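PDB 2X3G: SIRV1 hypothetical protein ORF119 from Sulfolobus islandicus rudivirus 1 variant xx, which is of unknown function, possibly linked to the host membrane, and pairs with a second copy so that their beta-sheets join. Local coordinates for residues V50-K54 with Y65-V69. Sequence-based numbering, arbitrary orientation.
Sequences VFSIK and YHILV
Phe51 and Leu68 form one of two hydrogen-bonded pairs in this antiparallel beta hairpin, in which strand 49-55 lies at the border of the four-stranded sheet of its own chain and strand 64-71 lies inside it. Phe51 N gives a 2.8 Å bond to Leu68 O, and Leu68 N returns one of 2.8 Å to Phe51 O. Ile53 and His66 repeat the exchange: Ile53 N to His66 O spans 2.9 Å, and His66 N to Ile53 O spans 3.0 Å. Between and beside these pairs, CA-H groups of Val50, Ser52, Tyr65 and Ile67 lean on the same carbonyl oxygens, so each oxygen takes an N-H and a CA-H.

Packing is tightest on the face of Val50, Ser52 and Ile67, beneath helix 30-44. Here Val50 CG1 lies 3.6 Å from Ile67 CG2, in a diagonal contact; both methyls stand anti to their backbone N, which carries them toward each other. Ser52 OG turns to Arg38 of that helix, which also binds Val50 O. On the other face Phe51 and Leu68 meet through their CB atoms at 4.1 Å, the Phe51 ring leading away from strand 64-71, while Met109 of helix 99-109 touches Phe51, Ile53, His66 and Leu68. The border edge is not left bare: Phe51, Ser52 and Ile53 pair with a strand of the second subunit, continuing the sheet through the dimer.

Looser packing marks the partly exposed Lys54 end. There the long chain departs from the hairpin, and within the hairpin its side chain meets the edge of the Tyr65 ring, Lys54 CG lying near the ring plane, 4.1 Å from Tyr65 CE2.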
ATOM      1  N   VAL A  50      -2.526   7.884 -17.343  1.00 16.52           N
ATOM      2  CA  VAL A  50      -3.364   6.987 -16.554  1.00 16.62           C
ATOM      3  C   VAL A  50      -2.611   6.646 -15.289  1.00 16.90           C
ATOM      4  O   VAL A  50      -1.447   6.241 -15.343  1.00 17.68           O
ATOM      5  CB  VAL A  50      -3.718   5.708 -17.296  1.00 17.62           C
ATOM      6  CG1 VAL A  50      -4.570   4.783 -16.410  1.00 17.31           C
ATOM      7  CG2 VAL A  50      -4.474   6.020 -18.597  1.00 17.08           C
ATOM      8  N   PHE A  51      -3.266   6.895 -14.158  1.00 16.71           N
ATOM      9  CA  PHE A  51      -2.737   6.587 -12.841  1.00 17.42           C
ATOM     10  C   PHE A  51      -3.619   5.482 -12.283  1.00 17.54           C
ATOM     11  O   PHE A  51      -4.832   5.595 -12.344  1.00 16.42           O
ATOM     12  CB  PHE A  51      -2.799   7.830 -11.966  1.00 17.87           C
ATOM     13  CG  PHE A  51      -2.214   7.652 -10.607  1.00 18.35           C
ATOM     14  CD1 PHE A  51      -0.908   7.200 -10.449  1.00 20.37           C
ATOM     15  CD2 PHE A  51      -2.933   7.997  -9.479  1.00 20.10           C
ATOM     16  CE1 PHE A  51      -0.366   7.039  -9.195  1.00 21.67           C
ATOM     17  CE2 PHE A  51      -2.389   7.859  -8.220  1.00 18.68           C
ATOM     18  CZ  PHE A  51      -1.104   7.372  -8.072  1.00 22.55           C
ATOM     19  N   SER A  52      -3.007   4.409 -11.790  1.00 17.75           N
ATOM     20  CA  SER A  52      -3.761   3.230 -11.392  1.00 18.67           C
ATOM     21  C   SER A  52      -3.274   2.695 -10.070  1.00 19.64           C
ATOM     22  O   SER A  52      -2.082   2.778  -9.760  1.00 19.79           O
ATOM     23  CB  SER A  52      -3.654   2.138 -12.464  1.00 18.57           C
ATOM     24  OG  SER A  52      -2.348   1.557 -12.515  1.00 20.79           O
ATOM     25  N   ILE A  53      -4.225   2.151  -9.303  1.00 20.43           N
ATOM     26  CA  ILE A  53      -3.970   1.525  -8.013  1.00 22.04           C
ATOM     27  C   ILE A  53      -4.744   0.214  -7.967  1.00 22.77           C
ATOM     28  O   ILE A  53      -5.928   0.190  -8.296  1.00 21.47           O
ATOM     29  CB  ILE A  53      -4.487   2.411  -6.849  1.00 21.75           C
ATOM     30  CG1 ILE A  53      -3.901   3.822  -6.928  1.00 22.80           C
ATOM     31  CG2 ILE A  53      -4.161   1.770  -5.500  1.00 24.27           C
ATOM     32  CD1 ILE A  53      -2.434   3.861  -6.680  1.00 24.05           C
ATOM     33  N   LYS A  54      -4.075  -0.873  -7.598  1.00 24.85           N
ATOM     34  CA  LYS A  54      -4.758  -2.117  -7.226  1.00 26.89           C
ATOM     35  C   LYS A  54      -4.686  -2.224  -5.709  1.00 28.53           C
ATOM     36  O   LYS A  54      -3.587  -2.203  -5.137  1.00 28.37           O
ATOM     37  CB  LYS A  54      -4.100  -3.341  -7.885  1.00 27.94           C
ATOM     38  CG  LYS A  54      -4.595  -4.705  -7.379  1.00 29.78           C
ATOM     39  CD  LYS A  54      -3.665  -5.837  -7.820  1.00 32.35           C
ATOM     40  CE  LYS A  54      -4.115  -7.201  -7.323  1.00 35.76           C
ATOM     41  NZ  LYS A  54      -3.238  -7.764  -6.249  1.00 39.61           N
ATOM     42  N   TYR A  65      -9.892  -1.796  -7.947  1.00 23.17           N
ATOM     43  CA  TYR A  65      -9.001  -0.927  -8.719  1.00 22.53           C
ATOM     44  C   TYR A  65      -9.496   0.510  -8.659  1.00 20.37           C
ATOM     45  O   TYR A  65     -10.688   0.750  -8.692  1.00 18.27           O
ATOM     46  CB  TYR A  65      -8.974  -1.306 -10.204  1.00 22.95           C
ATOM     47  CG  TYR A  65      -8.691  -2.747 -10.580  1.00 25.28           C
ATOM     48  CD1 TYR A  65      -9.289  -3.300 -11.712  1.00 26.14           C
ATOM     49  CD2 TYR A  65      -7.815  -3.540  -9.850  1.00 26.32           C
ATOM     50  CE1 TYR A  65      -9.041  -4.596 -12.105  1.00 26.96           C
ATOM     51  CE2 TYR A  65      -7.551  -4.835 -10.230  1.00 27.77           C
ATOM     52  CZ  TYR A  65      -8.173  -5.362 -11.365  1.00 29.09           C
ATOM     53  OH  TYR A  65      -7.928  -6.642 -11.767  1.00 30.98           O
ATOM     54  N   HIS A  66      -8.579   1.460  -8.596  1.00 19.29           N
ATOM     55  CA  HIS A  66      -8.914   2.876  -8.771  1.00 18.95           C
ATOM     56  C   HIS A  66      -8.035   3.402  -9.882  1.00 18.39           C
ATOM     57  O   HIS A  66      -6.850   3.106  -9.920  1.00 18.91           O
ATOM     58  CB  HIS A  66      -8.678   3.702  -7.502  1.00 19.16           C
ATOM     59  CG  HIS A  66      -9.482   3.266  -6.326  1.00 22.43           C
ATOM     60  ND1 HIS A  66     -10.851   3.415  -6.256  1.00 24.32           N
ATOM     61  CD2 HIS A  66      -9.106   2.687  -5.164  1.00 24.36           C
ATOM     62  CE1 HIS A  66     -11.281   2.943  -5.102  1.00 25.95           C
ATOM     63  NE2 HIS A  66     -10.243   2.489  -4.424  1.00 26.93           N
ATOM     64  N   ILE A  67      -8.623   4.186 -10.778  1.00 17.95           N
ATOM     65  CA  ILE A  67      -7.926   4.670 -11.940  1.00 18.15           C
ATOM     66  C   ILE A  67      -8.259   6.137 -12.162  1.00 17.70           C
ATOM     67  O   ILE A  67      -9.427   6.499 -12.158  1.00 17.54           O
ATOM     68  CB  ILE A  67      -8.323   3.852 -13.186  1.00 17.85           C
ATOM     69  CG1 ILE A  67      -8.029   2.363 -12.990  1.00 19.37           C
ATOM     70  CG2 ILE A  67      -7.572   4.320 -14.420  1.00 18.64           C
ATOM     71  CD1 ILE A  67      -8.245   1.544 -14.257  1.00 20.74           C
ATOM     72  N   LEU A  68      -7.231   6.973 -12.334  1.00 17.56           N
ATOM     73  CA  LEU A  68      -7.414   8.312 -12.903  1.00 16.33           C
ATOM     74  C   LEU A  68      -6.967   8.329 -14.346  1.00 15.81           C
ATOM     75  O   LEU A  68      -5.870   7.880 -14.679  1.00 16.34           O
ATOM     76  CB  LEU A  68      -6.608   9.371 -12.168  1.00 16.56           C
ATOM     77  CG  LEU A  68      -7.110   9.820 -10.830  1.00 16.89           C
ATOM     78  CD1 LEU A  68      -6.086  10.812 -10.271  1.00 15.34           C
ATOM     79  CD2 LEU A  68      -8.482  10.449 -10.942  1.00 14.78           C
ATOM     80  N   VAL A  69      -7.839   8.835 -15.197  1.00 14.78           N
ATOM     81  CA  VAL A  69      -7.543   8.998 -16.621  1.00 14.17           C
ATOM     82  C   VAL A  69      -7.576  10.509 -16.887  1.00 13.85           C
ATOM     83  O   VAL A  69      -8.576  11.169 -16.637  1.00 13.09           O
ATOM     84  CB  VAL A  69      -8.561   8.248 -17.498  1.00 14.71           C
ATOM     85  CG1 VAL A  69      -8.368   8.592 -18.991  1.00 14.04           C
ATOM     86  CG2 VAL A  69      -8.463   6.720 -17.282  1.00 15.47           C
TER